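Local structure of periplasmic binding protein/LacI transcriptional regulator (Mycobacterium smegmatis, 6HYH) at residues P99-D104 with D270-V275; Y115-G120 with E283-P288; I147-G152 with V207-N212; P203-V208 with T232-V237. The protein binds beta-D-fucofuranose and probably serves as the sugar-binding component of a mycobacterial L-arabinofuranose ABC transporter. One frame throughout, in Å; residues are numbered along the deposited sequence.

Interaction 1: residues P99-D104 with D270-V275; sequences PVILTD and DLAKKV. With GYE (beta-D-fucofuranose), chain K.
P99 and I101 meet V275, L271 and A272 where strand 100-103 runs nearly antiparallel to helix 270-275, the two short axes standing 9.5 Å apart at an angle of 162°. No hydrogen bond crosses between them, and the contact illustrates how one branched side chain can carry most of the packing of a helix turn on a strand. I101 sets its CG1 beside its own backbone N (chi1 -51°) and continues in an extended chain, so that CD1 is pushed end-on into the helix surface. There it rests 3.5 Å from A272 N, with L271 CB also in contact at 3.8 Å. V275 CG2 is shared: it touches I101 CD1 at 3.9 Å and also packs on P99 CB, widening the apolar patch toward the start of the strand. Past the strand's other end the chain reaches the sugar pocket, where D104 OD2 accepts a hydrogen bond of 2.9 Å from O5 of beta-D-fucofuranose. The same OD2 forms a salt bridge with R31, while D104 OD1 is hydrogen-bonded to S79. Within its sheet, strand 100-103 lies between strands 75-78 and 117-121, and helix 265-276 also brings L268 against I101 and T103.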
loop_
_atom_site.group_PDB
_atom_site.type_symbol
_atom_site.label_atom_id
_atom_site.label_comp_id
_atom_site.label_asym_id
_atom_site.label_seq_id
_atom_site.Cartn_x
_atom_site.Cartn_y
_atom_site.Cartn_z
ATOM N N PRO A 99 -15.917 -5.838 -11.317
ATOM C CA PRO A 99 -14.838 -4.904 -10.965
ATOM C C PRO A 99 -15.256 -4.040 -9.780
ATOM O O PRO A 99 -16.392 -3.553 -9.718
ATOM C CB PRO A 99 -14.661 -4.066 -12.239
ATOM C CG PRO A 99 -15.349 -4.837 -13.338
ATOM C CD PRO A 99 -16.450 -5.598 -12.670
ATOM N N VAL A 100 -14.320 -3.795 -8.847
ATOM C CA VAL A 100 -14.548 -2.852 -7.745
ATOM C C VAL A 100 -13.615 -1.659 -7.885
ATOM O O VAL A 100 -12.441 -1.806 -8.246
ATOM C CB VAL A 100 -14.355 -3.478 -6.350
ATOM C CG1 VAL A 100 -14.523 -2.394 -5.281
ATOM C CG2 VAL A 100 -15.349 -4.616 -6.124
ATOM N N ILE A 101 -14.144 -0.483 -7.562
ATOM C CA ILE A 101 -13.402 0.766 -7.519
ATOM C C ILE A 101 -13.560 1.318 -6.112
ATOM O O ILE A 101 -14.687 1.445 -5.614
ATOM C CB ILE A 101 -13.910 1.781 -8.566
ATOM C CG1 ILE A 101 -13.984 1.153 -9.969
ATOM C CG2 ILE A 101 -13.100 3.091 -8.543
ATOM C CD1 ILE A 101 -14.203 2.212 -11.121
ATOM N N LEU A 102 -12.437 1.591 -5.456
ATOM C CA LEU A 102 -12.454 2.237 -4.157
ATOM C C LEU A 102 -12.477 3.750 -4.333
ATOM O O LEU A 102 -11.850 4.297 -5.248
ATOM C CB LEU A 102 -11.242 1.840 -3.326
ATOM C CG LEU A 102 -11.514 0.954 -2.119
ATOM C CD1 LEU A 102 -12.060 -0.388 -2.563
ATOM C CD2 LEU A 102 -10.217 0.775 -1.374
ATOM N N THR A 103 -13.197 4.425 -3.434
ATOM C CA THR A 103 -13.277 5.878 -3.434
ATOM C C THR A 103 -13.039 6.397 -2.014
ATOM O O THR A 103 -13.514 5.792 -1.035
ATOM C CB THR A 103 -14.633 6.361 -3.978
ATOM O OG1 THR A 103 -15.680 5.918 -3.105
ATOM C CG2 THR A 103 -14.885 5.811 -5.344
ATOM N N ASP A 104 -12.211 7.458 -1.925
ATOM C CA ASP A 104 -11.873 8.339 -0.793
ATOM C C ASP A 104 -11.173 7.586 0.342
ATOM O O ASP A 104 -10.060 7.970 0.707
ATOM C CB ASP A 104 -13.055 9.206 -0.285
ATOM C CG ASP A 104 -13.874 8.570 0.811
ATOM O OD1 ASP A 104 -13.977 7.329 0.837
ATOM O OD2 ASP A 104 -14.377 9.321 1.689
ATOM N N ASP A 270 -15.702 8.152 -15.214
ATOM C CA ASP A 270 -14.682 7.803 -16.212
ATOM C C ASP A 270 -14.116 6.421 -15.917
ATOM O O ASP A 270 -14.101 5.530 -16.777
ATOM C CB ASP A 270 -13.517 8.812 -16.213
ATOM C CG ASP A 270 -13.750 10.023 -17.112
ATOM O OD1 ASP A 270 -14.527 9.900 -18.079
ATOM O OD2 ASP A 270 -13.135 11.094 -16.859
ATOM N N LEU A 271 -13.681 6.219 -14.674
ATOM C CA LEU A 271 -13.056 4.960 -14.302
ATOM C C LEU A 271 -14.040 3.803 -14.382
ATOM O O LEU A 271 -13.684 2.708 -14.839
ATOM C CB LEU A 271 -12.490 5.067 -12.894
ATOM C CG LEU A 271 -11.550 6.251 -12.802
ATOM C CD1 LEU A 271 -11.138 6.488 -11.348
ATOM C CD2 LEU A 271 -10.357 6.006 -13.714
ATOM N N ALA A 272 -15.271 4.016 -13.910
ATOM C CA ALA A 272 -16.255 2.944 -13.954
ATOM C C ALA A 272 -16.412 2.447 -15.377
ATOM O O ALA A 272 -16.319 1.238 -15.639
ATOM C CB ALA A 272 -17.594 3.424 -13.387
ATOM N N LYS A 273 -16.579 3.378 -16.323
ATOM C CA LYS A 273 -16.701 2.975 -17.720
ATOM C C LYS A 273 -15.471 2.209 -18.187
ATOM O O LYS A 273 -15.595 1.111 -18.751
ATOM C CB LYS A 273 -16.938 4.188 -18.614
ATOM C CG LYS A 273 -18.379 4.652 -18.655
ATOM C CD LYS A 273 -18.508 5.990 -19.363
ATOM C CE LYS A 273 -19.922 6.530 -19.235
ATOM N NZ LYS A 273 -20.109 7.852 -19.906
ATOM N N LYS A 274 -14.263 2.730 -17.930
ATOM C CA LYS A 274 -13.150 2.016 -18.560
ATOM C C LYS A 274 -12.875 0.662 -17.891
ATOM O O LYS A 274 -12.482 -0.286 -18.587
ATOM C CB LYS A 274 -11.878 2.860 -18.676
ATOM C CG LYS A 274 -11.609 3.865 -17.652
ATOM C CD LYS A 274 -10.366 4.654 -18.053
ATOM C CE LYS A 274 -10.645 5.569 -19.214
ATOM N NZ LYS A 274 -9.391 6.239 -19.631
ATOM N N VAL A 275 -13.111 0.505 -16.580
ATOM C CA VAL A 275 -12.878 -0.817 -15.987
ATOM C C VAL A 275 -13.954 -1.798 -16.451
ATOM O O VAL A 275 -13.680 -2.987 -16.680
ATOM C CB VAL A 275 -12.796 -0.751 -14.449
ATOM C CG1 VAL A 275 -11.832 0.328 -14.008
ATOM C CG2 VAL A 275 -14.170 -0.565 -13.842
HETATM O O3 GYE K . -12.909 14.442 5.767
HETATM C C2 GYE K . -15.194 13.867 6.520
HETATM C C1 GYE K . -16.120 12.712 6.139
HETATM O O5 GYE K . -13.406 10.292 4.206
HETATM C C6 GYE K . -12.024 12.271 3.716
HETATM O O4 GYE K . -15.262 11.741 5.527
HETATM C C5 GYE K . -13.399 11.718 4.038
HETATM C C4 GYE K . -13.946 12.277 5.334
HETATM C C3 GYE K . -14.127 13.786 5.426
HETATM O O1 GYE K . -16.798 12.133 7.219
HETATM O O2 GYE K . -15.805 15.150 6.484
#

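Interaction 2: residues Y115-G120 with E283-P288; sequences YKTFIG and ERVVTP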
loop_
_atom_site.group_PDB
_atom_site.type_symbol
_atom_site.label_atom_id
_atom_site.label_comp_id
_atom_site.label_asym_id
_atom_site.label_seq_id
_atom_site.Cartn_x
_atom_site.Cartn_y
_atom_site.Cartn_z
ATOM N N TYR A 115 -9.623 -5.078 -5.968
ATOM C CA TYR A 115 -10.217 -3.847 -6.492
ATOM C C TYR A 115 -9.288 -3.319 -7.572
ATOM O O TYR A 115 -8.094 -3.616 -7.565
ATOM C CB TYR A 115 -10.475 -2.785 -5.417
ATOM C CG TYR A 115 -9.239 -2.218 -4.723
ATOM C CD1 TYR A 115 -8.334 -1.395 -5.400
ATOM C CD2 TYR A 115 -8.990 -2.496 -3.382
ATOM C CE1 TYR A 115 -7.208 -0.887 -4.764
ATOM C CE2 TYR A 115 -7.875 -1.992 -2.738
ATOM C CZ TYR A 115 -6.987 -1.194 -3.428
ATOM O OH TYR A 115 -5.878 -0.703 -2.774
ATOM N N LYS A 116 -9.842 -2.533 -8.498
ATOM C CA LYS A 116 -9.132 -2.155 -9.719
ATOM C C LYS A 116 -8.486 -0.782 -9.648
ATOM O O LYS A 116 -7.616 -0.484 -10.471
ATOM C CB LYS A 116 -10.080 -2.176 -10.938
ATOM C CG LYS A 116 -10.599 -3.555 -11.397
ATOM C CD LYS A 116 -9.617 -4.285 -12.305
ATOM C CE LYS A 116 -10.250 -5.506 -12.966
ATOM N NZ LYS A 116 -9.275 -6.306 -13.770
ATOM N N THR A 117 -8.876 0.058 -8.701
ATOM C CA THR A 117 -8.236 1.361 -8.579
ATOM C C THR A 117 -8.849 2.049 -7.375
ATOM O O THR A 117 -9.920 1.661 -6.898
ATOM C CB THR A 117 -8.408 2.239 -9.841
ATOM O OG1 THR A 117 -7.599 3.419 -9.733
ATOM C CG2 THR A 117 -9.834 2.703 -9.984
ATOM N N PHE A 118 -8.140 3.064 -6.879
ATOM C CA PHE A 118 -8.538 3.773 -5.669
ATOM C C PHE A 118 -8.328 5.266 -5.886
ATOM O O PHE A 118 -7.194 5.722 -6.078
ATOM C CB PHE A 118 -7.748 3.254 -4.468
ATOM C CG PHE A 118 -8.045 3.972 -3.203
ATOM C CD1 PHE A 118 -9.327 4.427 -2.942
ATOM C CD2 PHE A 118 -7.048 4.185 -2.263
ATOM C CE1 PHE A 118 -9.607 5.109 -1.765
ATOM C CE2 PHE A 118 -7.308 4.848 -1.091
ATOM C CZ PHE A 118 -8.593 5.314 -0.826
ATOM N N ILE A 119 -9.425 6.025 -5.850
ATOM C CA ILE A 119 -9.424 7.449 -6.167
ATOM C C ILE A 119 -9.791 8.194 -4.901
ATOM O O ILE A 119 -10.918 8.068 -4.397
ATOM C CB ILE A 119 -10.388 7.817 -7.303
ATOM C CG1 ILE A 119 -10.285 9.329 -7.573
ATOM C CG2 ILE A 119 -11.822 7.410 -6.957
ATOM C CD1 ILE A 119 -11.017 9.810 -8.831
ATOM N N GLY A 120 -8.849 8.977 -4.395
ATOM C CA GLY A 120 -9.073 9.667 -3.140
ATOM C C GLY A 120 -7.990 10.701 -2.967
ATOM O O GLY A 120 -7.159 10.912 -3.856
ATOM N N GLU A 283 -3.498 2.582 -10.886
ATOM C CA GLU A 283 -3.897 1.888 -9.674
ATOM C C GLU A 283 -4.275 2.852 -8.553
ATOM O O GLU A 283 -5.196 2.553 -7.777
ATOM C CB GLU A 283 -2.777 0.941 -9.252
ATOM C CG GLU A 283 -2.699 -0.288 -10.137
ATOM C CD GLU A 283 -1.764 -1.340 -9.593
ATOM O OE1 GLU A 283 -0.959 -0.994 -8.710
ATOM O OE2 GLU A 283 -1.833 -2.507 -10.041
ATOM N N ARG A 284 -3.649 4.035 -8.468
ATOM C CA ARG A 284 -4.244 5.042 -7.599
ATOM C C ARG A 284 -4.399 6.371 -8.316
ATOM O O ARG A 284 -3.540 6.775 -9.101
ATOM C CB ARG A 284 -3.482 5.288 -6.305
ATOM C CG ARG A 284 -4.484 5.860 -5.333
ATOM C CD ARG A 284 -4.021 6.315 -3.995
ATOM N NE ARG A 284 -5.154 7.027 -3.390
ATOM C CZ ARG A 284 -5.043 7.935 -2.430
ATOM N NH1 ARG A 284 -3.835 8.240 -1.953
ATOM N NH2 ARG A 284 -6.133 8.545 -1.953
ATOM N N VAL A 285 -5.497 7.053 -8.016
ATOM C CA VAL A 285 -5.765 8.394 -8.513
ATOM C C VAL A 285 -5.863 9.300 -7.303
ATOM O O VAL A 285 -6.709 9.069 -6.427
ATOM C CB VAL A 285 -7.054 8.433 -9.338
ATOM C CG1 VAL A 285 -7.312 9.827 -9.851
ATOM C CG2 VAL A 285 -6.944 7.442 -10.457
ATOM N N VAL A 286 -4.986 10.300 -7.227
ATOM C CA VAL A 286 -4.899 11.193 -6.077
ATOM C C VAL A 286 -5.487 12.543 -6.465
ATOM O O VAL A 286 -5.120 13.108 -7.508
ATOM C CB VAL A 286 -3.451 11.364 -5.596
ATOM C CG1 VAL A 286 -3.451 12.169 -4.342
ATOM C CG2 VAL A 286 -2.768 10.008 -5.373
ATOM N N THR A 287 -6.429 13.050 -5.642
ATOM C CA THR A 287 -7.129 14.318 -5.832
ATOM C C THR A 287 -6.371 15.447 -5.137
ATOM O O THR A 287 -5.897 15.267 -4.006
ATOM C CB THR A 287 -8.548 14.233 -5.292
ATOM O OG1 THR A 287 -8.527 14.177 -3.856
ATOM C CG2 THR A 287 -9.210 12.983 -5.827
ATOM N N PRO A 288 -6.233 16.609 -5.793
ATOM C CA PRO A 288 -5.336 17.661 -5.281
ATOM C C PRO A 288 -5.924 18.333 -4.068
ATOM O O PRO A 288 -7.122 18.224 -3.770
ATOM C CB PRO A 288 -5.212 18.664 -6.433
ATOM C CG PRO A 288 -5.845 17.966 -7.613
ATOM C CD PRO A 288 -6.872 17.021 -7.051
#
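T117 to G120 pair with E283 to T287 as neighbouring parallel strands of a Rossmann-like lobe of the periplasmic binding protein fold, their short axes only 3° from parallel. At the entry to the pairing, T117 OG1 is hydrogen-bonded to P282 O, just ahead of the second strand, and T117 CA makes a CA-H...O contact with E283 O. The same carbonyl accepts from F118 N at 3.1 Å, a rather bent bond. The guanidinium of R284 makes an offset (parallel-displaced) stack with the F118 ring, beside rather than centred on it, with centres 4.7 Å apart and planes at 19°. R284 gets there with CG anti to its N (chi1 -157°) and an extended chain as far as NE; its NH2 is held by A121 O. E283 and R284 also form a classic beta bulge opposite H318, in the terminal polyhistidine run. On the other sheet face, I119 and V285 lie side by side, CG1 against CG1 at 3.8 Å. G120, with no side chain, lets the R284 guanidinium pass close over its backbone. Its N donates to V285 O at 3.0 Å, and its own carbonyl oxygen accepts from T287 N at 2.9 Å, with T287 CG2 packed against the same G120 O at 3.5 Å.

Interaction 3: residues I147-G152 with V207-N212; sequences IVQLEG and VVFAQN. With GYE (beta-D-fucofuranose), chain K.
Q211 uses both ends of its side-chain amide to grip residues 147-152, one partner a backbone N-H and the other a second glutamine. Its OE1 accepts from G152 N at 2.8 Å, a bent bond in which the donor sits well above the carbonyl plane. Its NE2 donates to Q149 OE1 at 3.3 Å, and that oxygen lies in the plane of the Q211 amide, although the two amide planes are turned 46° to each other. With two different partners the rotation of the Q211 amide is fixed, and E151 CG lies alongside its NE2 at 3.5 Å. The carboxylate of E151 turns instead to K163. Behind these polar ends runs regular parallel pairing inside the Rossmann-like sheet of one lobe of the periplasmic binding protein fold: F209 N donates to V148 O at 2.8 Å, L150 N to F209 O, and Q211 N to L150 O. On the face away from Q149 and F209, L150 CG and CD1 press on V208 CG1, each at 3.9 Å, against helix 188-201. The F209 ring stacks on F166 of helix 157-170. Beyond the strand, N212 is the N-cap of the following helix: OD1 receives M215 N, while ND2 donates to O2 of the bound fucofuranose at 3.1 Å, a nearly straight bond (169°), and also to F186 O.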
loop_
_atom_site.group_PDB
_atom_site.type_symbol
_atom_site.label_atom_id
_atom_site.label_comp_id
_atom_site.label_asym_id
_atom_site.label_seq_id
_atom_site.Cartn_x
_atom_site.Cartn_y
_atom_site.Cartn_z
ATOM N N ILE A 147 -2.236 22.086 22.135
ATOM C CA ILE A 147 -3.032 21.679 20.997
ATOM C C ILE A 147 -4.012 20.629 21.488
ATOM O O ILE A 147 -3.695 19.815 22.365
ATOM C CB ILE A 147 -2.159 21.158 19.837
ATOM C CG1 ILE A 147 -1.180 22.249 19.394
ATOM C CG2 ILE A 147 -3.040 20.764 18.659
ATOM C CD1 ILE A 147 0.045 21.728 18.696
ATOM N N VAL A 148 -5.222 20.706 20.975
ATOM C CA VAL A 148 -6.284 19.760 21.250
ATOM C C VAL A 148 -6.675 19.169 19.907
ATOM O O VAL A 148 -6.716 19.897 18.912
ATOM C CB VAL A 148 -7.471 20.465 21.918
ATOM C CG1 VAL A 148 -8.502 19.486 22.182
ATOM C CG2 VAL A 148 -7.026 21.146 23.197
ATOM N N GLN A 149 -6.850 17.853 19.838
ATOM C CA GLN A 149 -7.188 17.200 18.572
ATOM C C GLN A 149 -8.591 16.603 18.637
ATOM O O GLN A 149 -8.894 15.786 19.518
ATOM C CB GLN A 149 -6.181 16.099 18.178
ATOM C CG GLN A 149 -5.924 16.078 16.661
ATOM C CD GLN A 149 -4.761 15.198 16.181
ATOM O OE1 GLN A 149 -4.978 14.081 15.718
ATOM N NE2 GLN A 149 -3.521 15.707 16.283
ATOM N N LEU A 150 -9.424 16.980 17.671
ATOM C CA LEU A 150 -10.736 16.377 17.478
ATOM C C LEU A 150 -10.560 15.310 16.401
ATOM O O LEU A 150 -10.329 15.645 15.225
ATOM C CB LEU A 150 -11.766 17.433 17.064
ATOM C CG LEU A 150 -11.862 18.646 17.996
ATOM C CD1 LEU A 150 -13.043 19.554 17.668
ATOM C CD2 LEU A 150 -11.992 18.100 19.375
ATOM N N GLU A 151 -10.695 14.033 16.788
ATOM C CA GLU A 151 -10.313 12.906 15.943
ATOM C C GLU A 151 -11.529 12.338 15.202
ATOM O O GLU A 151 -12.666 12.398 15.686
ATOM C CB GLU A 151 -9.684 11.797 16.798
ATOM C CG GLU A 151 -8.194 11.894 17.024
ATOM C CD GLU A 151 -7.703 10.893 18.063
ATOM O OE1 GLU A 151 -8.444 10.657 19.040
ATOM O OE2 GLU A 151 -6.587 10.334 17.902
ATOM N N GLY A 152 -11.264 11.723 14.026
ATOM C CA GLY A 152 -12.320 11.207 13.173
ATOM C C GLY A 152 -12.766 9.802 13.608
ATOM O O GLY A 152 -12.166 9.199 14.497
ATOM N N VAL A 207 -4.608 25.846 20.443
ATOM C CA VAL A 207 -5.022 25.462 19.103
ATOM C C VAL A 207 -5.941 24.259 19.184
ATOM O O VAL A 207 -5.796 23.390 20.053
ATOM C CB VAL A 207 -3.817 25.136 18.202
ATOM C CG1 VAL A 207 -4.278 24.700 16.817
ATOM C CG2 VAL A 207 -2.933 26.345 18.099
ATOM N N VAL A 208 -6.907 24.227 18.271
ATOM C CA VAL A 208 -7.733 23.059 18.022
ATOM C C VAL A 208 -7.397 22.559 16.626
ATOM O O VAL A 208 -7.362 23.345 15.664
ATOM C CB VAL A 208 -9.233 23.373 18.136
ATOM C CG1 VAL A 208 -10.038 22.098 17.941
ATOM C CG2 VAL A 208 -9.543 23.981 19.480
ATOM N N PHE A 209 -7.117 21.271 16.508
ATOM C CA PHE A 209 -6.948 20.659 15.203
ATOM C C PHE A 209 -8.165 19.780 14.966
ATOM O O PHE A 209 -8.335 18.759 15.650
ATOM C CB PHE A 209 -5.670 19.840 15.126
ATOM C CG PHE A 209 -5.633 18.940 13.931
ATOM C CD1 PHE A 209 -6.082 19.408 12.694
ATOM C CD2 PHE A 209 -5.181 17.625 14.032
ATOM C CE1 PHE A 209 -6.060 18.586 11.567
ATOM C CE2 PHE A 209 -5.159 16.796 12.915
ATOM C CZ PHE A 209 -5.602 17.288 11.670
ATOM N N ALA A 210 -9.002 20.168 13.998
ATOM C CA ALA A 210 -10.258 19.485 13.721
ATOM C C ALA A 210 -10.099 18.637 12.456
ATOM O O ALA A 210 -10.021 19.173 11.329
ATOM C CB ALA A 210 -11.393 20.496 13.578
ATOM N N GLN A 211 -10.144 17.307 12.642
ATOM C CA GLN A 211 -9.846 16.390 11.545
ATOM C C GLN A 211 -10.830 16.525 10.405
ATOM O O GLN A 211 -10.488 16.177 9.263
ATOM C CB GLN A 211 -9.794 14.938 12.036
ATOM C CG GLN A 211 -8.554 14.646 12.869
ATOM C CD GLN A 211 -8.334 13.189 13.028
ATOM O OE1 GLN A 211 -9.081 12.381 12.474
ATOM N NE2 GLN A 211 -7.298 12.823 13.779
ATOM N N ASN A 212 -12.050 16.984 10.674
ATOM C CA ASN A 212 -12.890 17.492 9.608
ATOM C C ASN A 212 -13.497 18.787 10.105
ATOM O O ASN A 212 -13.682 18.967 11.317
ATOM C CB ASN A 212 -13.939 16.460 9.128
ATOM C CG ASN A 212 -15.176 16.363 10.016
ATOM O OD1 ASN A 212 -15.170 16.711 11.198
ATOM N ND2 ASN A 212 -16.274 15.886 9.414
HETATM O O3 GYE K . -12.909 14.442 5.767
HETATM C C2 GYE K . -15.194 13.867 6.520
HETATM C C1 GYE K . -16.120 12.712 6.139
HETATM O O5 GYE K . -13.406 10.292 4.206
HETATM C C6 GYE K . -12.024 12.271 3.716
HETATM O O4 GYE K . -15.262 11.741 5.527
HETATM C C5 GYE K . -13.399 11.718 4.038
HETATM C C4 GYE K . -13.946 12.277 5.334
HETATM C C3 GYE K . -14.127 13.786 5.426
HETATM O O1 GYE K . -16.798 12.133 7.219
HETATM O O2 GYE K . -15.805 15.150 6.484
#

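Interaction 4: residues P203-V208 with T232-V237; sequences PQIDVV and TDIKIV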
loop_
_atom_site.group_PDB
_atom_site.type_symbol
_atom_site.label_atom_id
_atom_site.label_comp_id
_atom_site.label_asym_id
_atom_site.label_seq_id
_atom_site.Cartn_x
_atom_site.Cartn_y
_atom_site.Cartn_z
ATOM N N PRO A 203 -7.004 23.176 30.911
ATOM C CA PRO A 203 -7.315 24.538 31.359
ATOM C C PRO A 203 -6.721 25.600 30.450
ATOM O O PRO A 203 -7.139 26.762 30.496
ATOM C CB PRO A 203 -6.718 24.580 32.769
ATOM C CG PRO A 203 -5.519 23.695 32.668
ATOM C CD PRO A 203 -5.833 22.623 31.612
ATOM N N GLN A 204 -5.754 25.215 29.614
ATOM C CA GLN A 204 -5.104 26.134 28.676
ATOM C C GLN A 204 -5.122 25.498 27.294
ATOM O O GLN A 204 -4.479 24.468 27.075
ATOM C CB GLN A 204 -3.670 26.468 29.076
ATOM C CG GLN A 204 -2.939 27.246 27.977
ATOM C CD GLN A 204 -1.429 27.338 28.197
ATOM O OE1 GLN A 204 -0.907 26.896 29.234
ATOM N NE2 GLN A 204 -0.718 27.908 27.214
ATOM N N ILE A 205 -5.844 26.111 26.364
ATOM C CA ILE A 205 -6.018 25.557 25.033
ATOM C C ILE A 205 -5.659 26.648 24.035
ATOM O O ILE A 205 -6.288 27.713 24.025
ATOM C CB ILE A 205 -7.454 25.051 24.811
ATOM C CG1 ILE A 205 -7.735 23.842 25.701
ATOM C CG2 ILE A 205 -7.689 24.720 23.342
ATOM C CD1 ILE A 205 -9.145 23.313 25.596
ATOM N N ASP A 206 -4.618 26.406 23.233
ATOM C CA ASP A 206 -4.124 27.384 22.272
ATOM C C ASP A 206 -4.641 27.110 20.868
ATOM O O ASP A 206 -5.079 28.030 20.170
ATOM C CB ASP A 206 -2.596 27.401 22.295
ATOM C CG ASP A 206 -2.049 28.003 23.568
ATOM O OD1 ASP A 206 -2.282 29.210 23.797
ATOM O OD2 ASP A 206 -1.427 27.255 24.365
ATOM N N VAL A 207 -4.608 25.846 20.443
ATOM C CA VAL A 207 -5.022 25.462 19.103
ATOM C C VAL A 207 -5.941 24.259 19.184
ATOM O O VAL A 207 -5.796 23.390 20.053
ATOM C CB VAL A 207 -3.817 25.136 18.202
ATOM C CG1 VAL A 207 -4.278 24.700 16.817
ATOM C CG2 VAL A 207 -2.933 26.345 18.099
ATOM N N VAL A 208 -6.907 24.227 18.271
ATOM C CA VAL A 208 -7.733 23.059 18.022
ATOM C C VAL A 208 -7.397 22.559 16.626
ATOM O O VAL A 208 -7.362 23.345 15.664
ATOM C CB VAL A 208 -9.233 23.373 18.136
ATOM C CG1 VAL A 208 -10.038 22.098 17.941
ATOM C CG2 VAL A 208 -9.543 23.981 19.480
ATOM N N THR A 232 -9.485 33.761 17.447
ATOM C CA THR A 232 -8.528 34.652 18.093
ATOM C C THR A 232 -8.127 34.170 19.482
ATOM O O THR A 232 -6.932 34.145 19.792
ATOM C CB THR A 232 -9.064 36.099 18.126
ATOM O OG1 THR A 232 -9.901 36.271 19.264
ATOM C CG2 THR A 232 -9.868 36.418 16.830
ATOM N N ASP A 233 -9.070 33.772 20.343
ATOM C CA ASP A 233 -8.660 33.254 21.651
ATOM C C ASP A 233 -8.111 31.838 21.522
ATOM O O ASP A 233 -6.981 31.550 21.932
ATOM C CB ASP A 233 -9.837 33.239 22.637
ATOM C CG ASP A 233 -10.115 34.586 23.260
ATOM O OD1 ASP A 233 -9.184 35.420 23.362
ATOM O OD2 ASP A 233 -11.281 34.796 23.666
ATOM N N ILE A 234 -8.929 30.928 21.004
ATOM C CA ILE A 234 -8.500 29.606 20.578
ATOM C C ILE A 234 -8.503 29.604 19.056
ATOM O O ILE A 234 -9.505 29.984 18.427
ATOM C CB ILE A 234 -9.415 28.515 21.164
ATOM C CG1 ILE A 234 -9.412 28.585 22.682
ATOM C CG2 ILE A 234 -8.968 27.140 20.756
ATOM C CD1 ILE A 234 -10.580 27.884 23.253
ATOM N N LYS A 235 -7.379 29.221 18.458
ATOM C CA LYS A 235 -7.317 29.141 17.009
ATOM C C LYS A 235 -7.810 27.782 16.566
ATOM O O LYS A 235 -7.763 26.810 17.321
ATOM C CB LYS A 235 -5.893 29.372 16.509
ATOM C CG LYS A 235 -5.463 30.832 16.640
ATOM C CD LYS A 235 -4.016 31.108 16.270
ATOM C CE LYS A 235 -3.803 32.616 16.184
ATOM N NZ LYS A 235 -4.322 33.295 17.427
ATOM N N ILE A 236 -8.328 27.717 15.354
ATOM C CA ILE A 236 -8.825 26.466 14.809
ATOM C C ILE A 236 -8.174 26.213 13.454
ATOM O O ILE A 236 -8.085 27.121 12.601
ATOM C CB ILE A 236 -10.359 26.457 14.690
ATOM C CG1 ILE A 236 -11.008 26.660 16.061
ATOM C CG2 ILE A 236 -10.843 25.155 14.053
ATOM C CD1 ILE A 236 -12.504 27.111 16.007
ATOM N N VAL A 237 -7.725 24.973 13.260
ATOM C CA VAL A 237 -7.190 24.482 12.000
ATOM C C VAL A 237 -7.989 23.241 11.669
ATOM O O VAL A 237 -8.244 22.427 12.560
ATOM C CB VAL A 237 -5.705 24.110 12.106
ATOM C CG1 VAL A 237 -5.070 24.103 10.703
ATOM C CG2 VAL A 237 -4.998 25.036 13.070
#
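The beta-alpha-beta unit formed by strand 207-210, helix 213-226 and strand 235-238 is closed here, where D206 to V208 align with I234 to I236. Three backbone bonds set the parallel register: K235 N to D206 O at 3.1 Å, then V208 N to K235 O and V237 N to V208 O, both at 2.9 Å. I234 carries the packing on one side. Its CG2, anti to the backbone N, reaches between two neighbours, touching V208 CG2 at 3.5 Å and I205 CG2 at 3.8 Å. The CG1 branch leans instead on I205 O. On the opposite face of the sheet V207 CG1 meets V237 CG2 at 3.8 Å, beside helix 123-137. At the more exposed start of the pairing, D206 directs OD2 to N146 N of the next strand over, and Q204 NE2 adds a weak bond to the same oxygen. Such a pair of adjacent parallel strands, joined through a helix, is typical of the beta-alpha-beta crossover repeated in both lobes of periplasmic binding proteins.

Two lobes and one sugar organise the set. Interactions 1 and 2 belong to one lobe and touch through adjoining strands 100-103 and 117-121; interactions 3 and 4 belong to the other and share strand 207-210, so that these two strand pairings are continuous in one sheet. Interactions 1 and 3, with centres about 32 Å apart, approach the fucofuranose from opposite sides, one ending in an acid and the other in an amide. The first three contacts are largely buried, whereas interaction 4 lies partly at the surface. Chemistry follows place: helix-on-sheet packing in interaction 1 rests on apolar side chains with no hydrogen bond across, while the strand pairs rest on backbone bonds, supplemented by a stacked guanidinium in 115-120/283-288 and by glutamine amides near the pocket in 147-152/207-212.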